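PDB 5DL8: benzoate transport porin BenP from Acinetobacter baumannii AB307-0294, which probably forms a beta-barrel channel of the OprD family that lets small solutes such as benzoate pass the outer membrane. Local coordinates for residues L30-I35 with G48-A53; G131-D136 with G154-S159; K247-N252 with Y304-N309. All blocks are in the same frame, centred on the assembly; numbering follows the deposited sequence.

Overall arrangement
The three contacts sample different parts of one OprD-type barrel. Contact 1 pairs two adjacent wall strands in a hairpin, contact 2 pairs 131-136 with 154-159 where the chain leaves the wall for the interior, and contact 3 holds an inner loop against the wall. Contacts 2 and 3 touch: Asp136 O lies 3.0 Å from Tyr304 OH, a probable hydrogen bond, although the contact centres are about 22 Å apart. Contact 1 stands apart, centred about 28 Å from contact 2 and 29 Å from contact 3. It lies closest to a calcium ion, about 11 Å from the Tyr34 side chain and so not bound by it; Asp38, Phe39 and Asp46, beside its segments in sequence, form one metal site.

Contact 1: residues L30-I35 with G48-A53; sequences LKNAYI and GSWSQA
A beta hairpin of the barrel wall, made by strands 25-39 and 47-65, brings Lys31, Ala33 and Ile35 into hydrogen-bonded antiparallel pairs with Ala53, Ser51 and Ser49. The middle pair is firmly made: Ala33 N gives to Ser51 O over 2.8 Å with an N-H...O angle of 172°, and Ser51 N returns a bond to Ala33 O. Toward the turn the closing bond from Ser49 N to Ile35 O is weak. Gly48, next to it, has backbone angles that call for glycine, and a side chain there would run into Ile35 O.

On the face of Asn32, Trp50 and Gln52 the polar groups form a chain. Trp50 NE1 donates to Asn32 OD1 at 2.8 Å, with the indole and amide planes 62° apart. Asn32 ND2 donates to Gln52 OE1 at 3.0 Å, almost in line with the side-chain C=O of Gln52. Asparagine suits this place because its amide can accept on one side and donate on the other, and these two bonds fix its orientation. The Gln52 chain bends at its second torsion (67°), which carries NE2 back to Ala53 O, 3.1 Å away. Lys31 N comes to that oxygen from one side of the Ala53 carbonyl plane and Gln52 NE2 from the other. Tyr34 CB packs on Trp50 CD1 at 3.9 Å.

The face of Ala33, Ser49 and Ser51, which also carries Lys31 and Ile35, holds a water that donates to Ala33 O and Ser49 OG and is hydrogen-bonded to Ser51 OG at 2.7 Å. Asp96 also holds the Ser49 hydroxyl, and Gln147 that of Ser51. Strand 394-406 flanks 30-35 through backbone bonds from Leu30, Asn32 and Tyr34, while Trp50 and Gln52 pair with Leu88 and Val86 beyond the other edge.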
loop_
_atom_site.group_PDB
_atom_site.type_symbol
_atom_site.label_atom_id
_atom_site.label_comp_id
_atom_site.label_asym_id
_atom_site.label_seq_id
_atom_site.Cartn_x
_atom_site.Cartn_y
_atom_site.Cartn_z
ATOM N N LEU A 30 -12.909 -1.929 14.131
ATOM C CA LEU A 30 -12.349 -1.159 15.201
ATOM C C LEU A 30 -10.829 -1.301 15.146
ATOM O O LEU A 30 -10.241 -2.373 14.934
ATOM C CB LEU A 30 -12.855 -1.592 16.619
ATOM C CG LEU A 30 -14.363 -1.599 16.877
ATOM C CD1 LEU A 30 -14.708 -2.371 18.132
ATOM C CD2 LEU A 30 -14.922 -0.225 17.005
ATOM N N LYS A 31 -10.216 -0.155 15.362
ATOM C CA LYS A 31 -8.784 -0.039 15.490
ATOM C C LYS A 31 -8.354 0.962 16.631
ATOM O O LYS A 31 -8.557 2.209 16.534
ATOM C CB LYS A 31 -8.224 0.483 14.153
ATOM C CG LYS A 31 -6.684 0.283 14.097
ATOM C CD LYS A 31 -6.033 0.736 12.782
ATOM C CE LYS A 31 -6.165 -0.364 11.711
ATOM N NZ LYS A 31 -5.615 0.172 10.369
ATOM N N ASN A 32 -7.620 0.437 17.568
ATOM C CA ASN A 32 -6.940 1.181 18.603
ATOM C C ASN A 32 -5.504 1.159 18.149
ATOM O O ASN A 32 -4.879 0.097 18.163
ATOM C CB ASN A 32 -7.039 0.460 19.947
ATOM C CG ASN A 32 -6.512 1.304 21.176
ATOM O OD1 ASN A 32 -5.312 1.442 21.448
ATOM N ND2 ASN A 32 -7.452 1.797 21.956
ATOM N N ALA A 33 -4.962 2.332 17.840
ATOM C CA ALA A 33 -3.639 2.440 17.191
ATOM C C ALA A 33 -2.732 3.343 17.977
ATOM O O ALA A 33 -3.053 4.523 18.162
ATOM C CB ALA A 33 -3.782 3.029 15.747
ATOM N N TYR A 34 -1.580 2.828 18.380
ATOM C CA TYR A 34 -0.505 3.627 18.948
ATOM C C TYR A 34 0.717 3.598 18.011
ATOM O O TYR A 34 1.280 2.506 17.699
ATOM C CB TYR A 34 -0.142 3.088 20.314
ATOM C CG TYR A 34 1.099 3.655 20.921
ATOM C CD1 TYR A 34 1.114 4.882 21.481
ATOM C CD2 TYR A 34 2.273 2.880 20.967
ATOM C CE1 TYR A 34 2.312 5.409 22.021
ATOM C CE2 TYR A 34 3.409 3.327 21.558
ATOM C CZ TYR A 34 3.427 4.613 22.027
ATOM O OH TYR A 34 4.580 5.041 22.504
ATOM N N ILE A 35 1.112 4.796 17.543
ATOM C CA ILE A 35 2.284 4.896 16.715
ATOM C C ILE A 35 3.212 5.903 17.345
ATOM O O ILE A 35 2.787 7.019 17.695
ATOM C CB ILE A 35 1.872 5.267 15.285
ATOM C CG1 ILE A 35 1.208 4.043 14.595
ATOM C CG2 ILE A 35 3.093 5.815 14.491
ATOM C CD1 ILE A 35 -0.095 4.412 13.923
ATOM N N GLY A 48 3.960 10.968 16.481
ATOM C CA GLY A 48 3.006 9.902 16.539
ATOM C C GLY A 48 1.687 10.356 17.181
ATOM O O GLY A 48 1.514 11.537 17.431
ATOM N N SER A 49 0.797 9.365 17.429
ATOM C CA SER A 49 -0.464 9.484 18.172
ATOM C C SER A 49 -0.964 8.073 18.649
ATOM O O SER A 49 -0.439 6.977 18.225
ATOM C CB SER A 49 -1.538 10.058 17.235
ATOM O OG SER A 49 -1.637 9.247 16.032
ATOM N N TRP A 50 -2.020 8.187 19.447
ATOM C CA TRP A 50 -2.837 7.150 19.996
ATOM C C TRP A 50 -4.192 7.575 19.539
ATOM O O TRP A 50 -4.650 8.722 19.840
ATOM C CB TRP A 50 -2.812 7.123 21.592
ATOM C CG TRP A 50 -3.465 5.906 22.169
ATOM C CD1 TRP A 50 -3.481 4.640 21.601
ATOM C CD2 TRP A 50 -4.250 5.825 23.345
ATOM N NE1 TRP A 50 -4.199 3.797 22.370
ATOM C CE2 TRP A 50 -4.690 4.494 23.449
ATOM C CE3 TRP A 50 -4.618 6.752 24.330
ATOM C CZ2 TRP A 50 -5.457 4.036 24.500
ATOM C CZ3 TRP A 50 -5.449 6.334 25.392
ATOM C CH2 TRP A 50 -5.870 4.955 25.453
ATOM N N SER A 51 -4.859 6.639 18.874
ATOM C CA SER A 51 -6.214 6.883 18.370
ATOM C C SER A 51 -7.103 5.658 18.432
ATOM O O SER A 51 -6.560 4.522 18.416
ATOM C CB SER A 51 -6.172 7.492 16.959
ATOM O OG SER A 51 -5.486 6.682 16.049
ATOM N N GLN A 52 -8.422 5.915 18.512
ATOM C CA GLN A 52 -9.460 4.865 18.402
ATOM C C GLN A 52 -10.355 5.180 17.229
ATOM O O GLN A 52 -10.769 6.348 17.102
ATOM C CB GLN A 52 -10.331 4.769 19.654
ATOM C CG GLN A 52 -11.434 3.760 19.592
ATOM C CD GLN A 52 -10.855 2.330 19.543
ATOM O OE1 GLN A 52 -10.005 1.952 20.364
ATOM N NE2 GLN A 52 -11.285 1.551 18.581
ATOM N N ALA A 53 -10.614 4.147 16.386
ATOM C CA ALA A 53 -11.416 4.292 15.172
ATOM C C ALA A 53 -12.519 3.239 15.122
ATOM O O ALA A 53 -12.402 2.173 15.745
ATOM C CB ALA A 53 -10.537 4.156 13.916
HETATM O O HOH W 1 -2.763 6.691 16.154
#

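Contact 2: residues G131-D136 with G154-S159; sequences GELWLD and GTNLKS
Gly131 meets Gly154 in an antiparallel hydrogen-bonded pair, the one beta bridge between 131-136 and 154-159. Gly131 N donates to Gly154 O over 2.9 Å, nearly straight at 176°, and Gly154 N answers with a bond to Gly131 O, also 2.9 Å and in the carbonyl plane. Both chains change direction at these glycines, and the pairing is handed over: strand 126-130 pairs with 155-160 before the bridge, strand 132-133 with 151-153 beyond it. From here the first chain leaves the barrel wall and runs inward toward Asp136. Glycine fits Gly131, since a side chain at its backbone angles would be jammed against the preceding carbonyl oxygen.

Past Glu132, which turns the other way to bond Ser81 and Ser151, Leu133 points back across the gap. Its CG stands anti to the carbonyl carbon (chi1 -50°), a setting that lays both methyl groups against the partner. CD1 rests on the bare backbone of Gly154, 3.8 Å from its C atom, and CD2 lies 4.1 Å from Asn156 OD1. A branched apolar residue suits this buried place because it can spread over a glycine.

Leu135 then reaches the same amide farther along. Its CD2 comes within 3.7 Å of Asn156 ND2, the two side chains running alongside with their ends pointing opposite ways. A leucine methyl thus borders the amide at its oxygen and another at its nitrogen. Asn156 CG sits between its backbone N and carbonyl carbon (chi1 70°), turning the amide toward the leucines.

The hold is therefore directional only at the two glycine-glycine bonds, and beyond them rests on apolar packing. The buried ND2 of Asn156 finds its polar partner in Tyr202 OH, so the amide can lie among methyl groups without forgoing a hydrogen bond.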
loop_
_atom_site.group_PDB
_atom_site.type_symbol
_atom_site.label_atom_id
_atom_site.label_comp_id
_atom_site.label_asym_id
_atom_site.label_seq_id
_atom_site.Cartn_x
_atom_site.Cartn_y
_atom_site.Cartn_z
ATOM N N GLY A 131 -16.913 6.441 -8.814
ATOM C CA GLY A 131 -16.913 7.080 -7.478
ATOM C C GLY A 131 -15.650 6.672 -6.702
ATOM O O GLY A 131 -14.517 6.838 -7.123
ATOM N N GLU A 132 -15.853 6.131 -5.513
ATOM C CA GLU A 132 -14.740 5.738 -4.639
ATOM C C GLU A 132 -14.197 4.393 -5.173
ATOM O O GLU A 132 -14.927 3.450 -5.354
ATOM C CB GLU A 132 -15.203 5.676 -3.142
ATOM C CG GLU A 132 -14.143 5.227 -2.174
ATOM C CD GLU A 132 -14.534 5.269 -0.713
ATOM O OE1 GLU A 132 -15.590 4.683 -0.337
ATOM O OE2 GLU A 132 -13.739 5.852 0.065
ATOM N N LEU A 133 -12.886 4.318 -5.290
ATOM C CA LEU A 133 -12.228 3.139 -5.705
ATOM C C LEU A 133 -11.168 2.724 -4.643
ATOM O O LEU A 133 -10.357 3.538 -4.189
ATOM C CB LEU A 133 -11.473 3.484 -7.014
ATOM C CG LEU A 133 -12.215 4.185 -8.152
ATOM C CD1 LEU A 133 -11.314 4.447 -9.362
ATOM C CD2 LEU A 133 -13.470 3.352 -8.530
ATOM N N TRP A 134 -11.206 1.441 -4.306
ATOM C CA TRP A 134 -10.220 0.792 -3.545
ATOM C C TRP A 134 -9.249 0.104 -4.551
ATOM O O TRP A 134 -9.440 -0.996 -4.915
ATOM C CB TRP A 134 -10.850 -0.309 -2.594
ATOM C CG TRP A 134 -11.839 0.333 -1.748
ATOM C CD1 TRP A 134 -13.142 0.469 -2.035
ATOM C CD2 TRP A 134 -11.567 1.151 -0.551
ATOM N NE1 TRP A 134 -13.738 1.290 -1.019
ATOM C CE2 TRP A 134 -12.790 1.700 -0.126
ATOM C CE3 TRP A 134 -10.428 1.367 0.232
ATOM C CZ2 TRP A 134 -12.936 2.486 1.074
ATOM C CZ3 TRP A 134 -10.545 2.236 1.424
ATOM C CH2 TRP A 134 -11.807 2.798 1.789
ATOM N N LEU A 135 -8.155 0.726 -4.861
ATOM C CA LEU A 135 -7.205 0.234 -5.871
ATOM C C LEU A 135 -6.141 -0.601 -5.163
ATOM O O LEU A 135 -5.685 -0.246 -4.034
ATOM C CB LEU A 135 -6.549 1.441 -6.549
ATOM C CG LEU A 135 -7.593 2.245 -7.316
ATOM C CD1 LEU A 135 -7.053 3.519 -7.849
ATOM C CD2 LEU A 135 -8.343 1.417 -8.405
ATOM N N ASP A 136 -5.700 -1.614 -5.878
ATOM C CA ASP A 136 -4.640 -2.465 -5.466
ATOM C C ASP A 136 -3.660 -2.603 -6.668
ATOM O O ASP A 136 -3.599 -3.649 -7.280
ATOM C CB ASP A 136 -5.160 -3.880 -5.063
ATOM C CG ASP A 136 -4.034 -4.783 -4.526
ATOM O OD1 ASP A 136 -2.881 -4.319 -4.262
ATOM O OD2 ASP A 136 -4.299 -5.983 -4.358
ATOM N N GLY A 154 -12.669 8.157 -8.879
ATOM C CA GLY A 154 -12.560 8.116 -10.368
ATOM C C GLY A 154 -13.460 7.097 -11.000
ATOM O O GLY A 154 -14.474 6.726 -10.431
ATOM N N THR A 155 -13.108 6.691 -12.226
ATOM C CA THR A 155 -13.808 5.664 -12.962
ATOM C C THR A 155 -12.854 4.614 -13.373
ATOM O O THR A 155 -11.762 4.965 -13.854
ATOM C CB THR A 155 -14.331 6.262 -14.231
ATOM O OG1 THR A 155 -14.985 7.466 -13.886
ATOM C CG2 THR A 155 -15.289 5.345 -14.904
ATOM N N ASN A 156 -13.225 3.346 -13.203
ATOM C CA ASN A 156 -12.485 2.250 -13.830
ATOM C C ASN A 156 -13.305 1.133 -14.413
ATOM O O ASN A 156 -14.487 1.036 -14.145
ATOM C CB ASN A 156 -11.389 1.698 -12.912
ATOM C CG ASN A 156 -11.904 0.899 -11.674
ATOM O OD1 ASN A 156 -13.065 0.513 -11.510
ATOM N ND2 ASN A 156 -10.961 0.556 -10.876
ATOM N N LEU A 157 -12.645 0.334 -15.261
ATOM C CA LEU A 157 -13.256 -0.769 -16.059
ATOM C C LEU A 157 -12.339 -1.967 -15.917
ATOM O O LEU A 157 -11.122 -1.830 -16.122
ATOM C CB LEU A 157 -13.434 -0.409 -17.533
ATOM C CG LEU A 157 -14.192 -1.399 -18.429
ATOM C CD1 LEU A 157 -15.598 -1.651 -17.899
ATOM C CD2 LEU A 157 -14.237 -0.887 -19.877
ATOM N N LYS A 158 -12.906 -3.063 -15.410
ATOM C CA LYS A 158 -12.199 -4.374 -15.212
ATOM C C LYS A 158 -12.812 -5.456 -16.048
ATOM O O LYS A 158 -14.016 -5.595 -16.037
ATOM C CB LYS A 158 -12.405 -4.891 -13.802
ATOM C CG LYS A 158 -12.000 -3.915 -12.807
ATOM C CD LYS A 158 -12.150 -4.495 -11.448
ATOM C CE LYS A 158 -11.797 -3.434 -10.467
ATOM N NZ LYS A 158 -11.457 -4.143 -9.222
ATOM N N SER A 159 -12.000 -6.279 -16.667
ATOM C CA SER A 159 -12.504 -7.414 -17.405
ATOM C C SER A 159 -11.626 -8.689 -17.393
ATOM O O SER A 159 -10.416 -8.606 -17.562
ATOM C CB SER A 159 -12.707 -6.929 -18.826
ATOM O OG SER A 159 -13.321 -7.936 -19.619
#

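Contact 3: residues K247-N252 with Y304-N309; sequences KFKYFN and YFINWN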
loop_
_atom_site.group_PDB
_atom_site.type_symbol
_atom_site.label_atom_id
_atom_site.label_comp_id
_atom_site.label_asym_id
_atom_site.label_seq_id
_atom_site.Cartn_x
_atom_site.Cartn_y
_atom_site.Cartn_z
ATOM N N LYS A 247 10.379 -13.533 -7.771
ATOM C CA LYS A 247 9.832 -12.395 -8.370
ATOM C C LYS A 247 10.874 -11.504 -9.022
ATOM O O LYS A 247 11.905 -11.261 -8.401
ATOM C CB LYS A 247 9.178 -11.554 -7.324
ATOM C CG LYS A 247 7.924 -12.117 -6.851
ATOM C CD LYS A 247 7.253 -11.126 -5.885
ATOM C CE LYS A 247 6.328 -11.800 -4.857
ATOM N NZ LYS A 247 5.602 -10.777 -4.051
ATOM N N PHE A 248 10.555 -10.985 -10.228
ATOM C CA PHE A 248 11.363 -9.957 -10.860
ATOM C C PHE A 248 10.510 -8.806 -11.095
ATOM O O PHE A 248 9.506 -8.975 -11.726
ATOM C CB PHE A 248 11.887 -10.451 -12.196
ATOM C CG PHE A 248 12.598 -9.412 -13.044
ATOM C CD1 PHE A 248 13.920 -9.076 -12.806
ATOM C CD2 PHE A 248 11.961 -8.854 -14.176
ATOM C CE1 PHE A 248 14.567 -8.087 -13.632
ATOM C CE2 PHE A 248 12.614 -7.888 -15.040
ATOM C CZ PHE A 248 13.929 -7.522 -14.778
ATOM N N LYS A 249 10.958 -7.639 -10.679
ATOM C CA LYS A 249 10.208 -6.450 -10.839
ATOM C C LYS A 249 11.007 -5.331 -11.532
ATOM O O LYS A 249 12.139 -5.031 -11.142
ATOM C CB LYS A 249 9.747 -5.962 -9.451
ATOM C CG LYS A 249 8.870 -7.061 -8.817
ATOM C CD LYS A 249 8.506 -6.842 -7.391
ATOM C CE LYS A 249 7.335 -7.611 -6.913
ATOM N NZ LYS A 249 6.089 -6.964 -7.262
ATOM N N TYR A 250 10.382 -4.659 -12.509
ATOM C CA TYR A 250 11.016 -3.523 -13.228
ATOM C C TYR A 250 10.085 -2.341 -13.255
ATOM O O TYR A 250 8.936 -2.419 -13.711
ATOM C CB TYR A 250 11.451 -3.889 -14.629
ATOM C CG TYR A 250 11.988 -2.698 -15.456
ATOM C CD1 TYR A 250 13.275 -2.285 -15.325
ATOM C CD2 TYR A 250 11.199 -2.028 -16.374
ATOM C CE1 TYR A 250 13.789 -1.207 -16.074
ATOM C CE2 TYR A 250 11.686 -1.034 -17.148
ATOM C CZ TYR A 250 12.989 -0.599 -16.960
ATOM O OH TYR A 250 13.490 0.482 -17.654
ATOM N N PHE A 251 10.580 -1.266 -12.703
ATOM C CA PHE A 251 9.897 0.043 -12.788
ATOM C C PHE A 251 10.713 1.064 -13.646
ATOM O O PHE A 251 11.950 1.224 -13.461
ATOM C CB PHE A 251 9.648 0.708 -11.381
ATOM C CG PHE A 251 8.690 0.005 -10.472
ATOM C CD1 PHE A 251 9.093 -1.020 -9.697
ATOM C CD2 PHE A 251 7.434 0.450 -10.331
ATOM C CE1 PHE A 251 8.208 -1.686 -8.851
ATOM C CE2 PHE A 251 6.528 -0.149 -9.496
ATOM C CZ PHE A 251 6.893 -1.223 -8.741
ATOM N N ASN A 252 9.986 1.863 -14.399
ATOM C CA ASN A 252 10.605 2.997 -15.110
ATOM C C ASN A 252 9.735 4.212 -14.877
ATOM O O ASN A 252 8.594 4.159 -15.237
ATOM C CB ASN A 252 10.620 2.727 -16.610
ATOM C CG ASN A 252 11.542 3.677 -17.443
ATOM O OD1 ASN A 252 11.229 4.867 -17.712
ATOM N ND2 ASN A 252 12.629 3.125 -17.918
ATOM N N TYR A 304 4.173 -2.643 -4.722
ATOM C CA TYR A 304 4.768 -3.579 -5.709
ATOM C C TYR A 304 6.250 -3.552 -5.803
ATOM O O TYR A 304 6.828 -4.158 -6.722
ATOM C CB TYR A 304 4.110 -3.339 -7.059
ATOM C CG TYR A 304 2.648 -3.806 -7.028
ATOM C CD1 TYR A 304 1.609 -3.017 -6.385
ATOM C CD2 TYR A 304 2.312 -5.108 -7.532
ATOM C CE1 TYR A 304 0.296 -3.500 -6.306
ATOM C CE2 TYR A 304 1.014 -5.607 -7.452
ATOM C CZ TYR A 304 0.014 -4.834 -6.892
ATOM O OH TYR A 304 -1.222 -5.382 -6.917
ATOM N N PHE A 305 6.880 -2.750 -4.955
ATOM C CA PHE A 305 8.324 -2.854 -4.749
ATOM C C PHE A 305 8.518 -4.249 -4.102
ATOM O O PHE A 305 7.528 -4.806 -3.592
ATOM C CB PHE A 305 8.818 -1.729 -3.796
ATOM C CG PHE A 305 9.190 -0.423 -4.421
ATOM C CD1 PHE A 305 9.034 -0.139 -5.759
ATOM C CD2 PHE A 305 9.706 0.588 -3.601
ATOM C CE1 PHE A 305 9.364 1.098 -6.275
ATOM C CE2 PHE A 305 10.069 1.869 -4.108
ATOM C CZ PHE A 305 9.878 2.102 -5.448
ATOM N N ILE A 306 9.725 -4.853 -4.189
ATOM C CA ILE A 306 9.932 -6.257 -3.586
ATOM C C ILE A 306 9.767 -6.284 -2.030
ATOM O O ILE A 306 9.525 -7.292 -1.432
ATOM C CB ILE A 306 11.315 -6.900 -3.813
ATOM C CG1 ILE A 306 12.392 -6.104 -3.043
ATOM C CG2 ILE A 306 11.669 -7.027 -5.264
ATOM C CD1 ILE A 306 13.821 -6.469 -3.475
ATOM N N ASN A 307 10.034 -5.167 -1.387
ATOM C CA ASN A 307 9.923 -5.007 0.078
ATOM C C ASN A 307 9.570 -3.569 0.552
ATOM O O ASN A 307 10.412 -2.904 1.214
ATOM C CB ASN A 307 11.261 -5.459 0.685
ATOM C CG ASN A 307 11.255 -5.436 2.209
ATOM O OD1 ASN A 307 10.217 -5.586 2.863
ATOM N ND2 ASN A 307 12.433 -5.269 2.765
ATOM N N TRP A 308 8.337 -3.110 0.262
ATOM C CA TRP A 308 7.913 -1.730 0.712
ATOM C C TRP A 308 7.975 -1.672 2.299
ATOM O O TRP A 308 7.605 -2.587 2.960
ATOM C CB TRP A 308 6.553 -1.270 0.154
ATOM C CG TRP A 308 6.209 -0.007 0.684
ATOM C CD1 TRP A 308 5.355 0.238 1.792
ATOM C CD2 TRP A 308 6.707 1.249 0.283
ATOM N NE1 TRP A 308 5.307 1.589 2.065
ATOM C CE2 TRP A 308 6.129 2.249 1.184
ATOM C CE3 TRP A 308 7.523 1.674 -0.771
ATOM C CZ2 TRP A 308 6.358 3.634 1.034
ATOM C CZ3 TRP A 308 7.759 3.091 -0.930
ATOM C CH2 TRP A 308 7.201 4.040 0.007
ATOM N N ASN A 309 8.632 -0.681 2.865
ATOM C CA ASN A 309 8.871 -0.668 4.306
ATOM C C ASN A 309 8.895 0.816 4.712
ATOM O O ASN A 309 8.354 1.671 3.986
ATOM C CB ASN A 309 10.133 -1.460 4.660
ATOM C CG ASN A 309 11.460 -0.898 3.980
ATOM O OD1 ASN A 309 11.497 0.125 3.223
ATOM N ND2 ASN A 309 12.534 -1.596 4.229
#
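One hydrogen bond links wall strand to inner loop: Lys249 NZ donates to Tyr304 O at 3.0 Å. NZ approaches from above the carbonyl plane, 41° out of it, and so is not directed at a lone pair. The lysine chain runs extended from the strand and bends at its last torsion (chi4 -82°), which turns NZ to the loop carbonyl. Tyr230 OH is a second hydrogen-bonding partner of NZ, so the buried nitrogen is gripped from wall and loop alike. Lysine suits the place because it spans the gap with methylenes and still brings a donor to a backbone oxygen.

Aromatic packing comes next. Phe305 turns its edge to the face of Phe251 in a T-shaped pair, with ring centres 5.2 Å apart and planes at 85°. Phe305 CE1 stands over the Phe251 ring, offset toward its rim, and the closest carbons, Phe251 CE1 and Phe305 CD1, are 3.6 Å apart. Tyr304 O lies near the plane of Phe251 at its edge, 3.5 Å from CE1, where the ring's slightly positive hydrogens would favour an oxygen.

Apolar contacts complete the interface. Phe251 CZ meets Tyr304 CB at 3.9 Å, and Lys249 CD touches Ile306 CG2 at 3.8 Å, so the lysine serves the contact twice.

Strand 243-255 is part of the barrel wall: Lys249 and Phe251 make backbone bonds to Gly268 and Asn266 on one neighbour, Phe248 and Tyr250 to Leu233 and Val231 on the other. Residues 304-309 belong to the long connection that follows strand 278-288 and precedes strand 319-328; such a loop folded against the inside of the wall is consistent with the constricted channel of this porin family. Tyr304 OH continues to Arg206 and Asp136 O, while Asn307 and Asn309 reach strand 336-349.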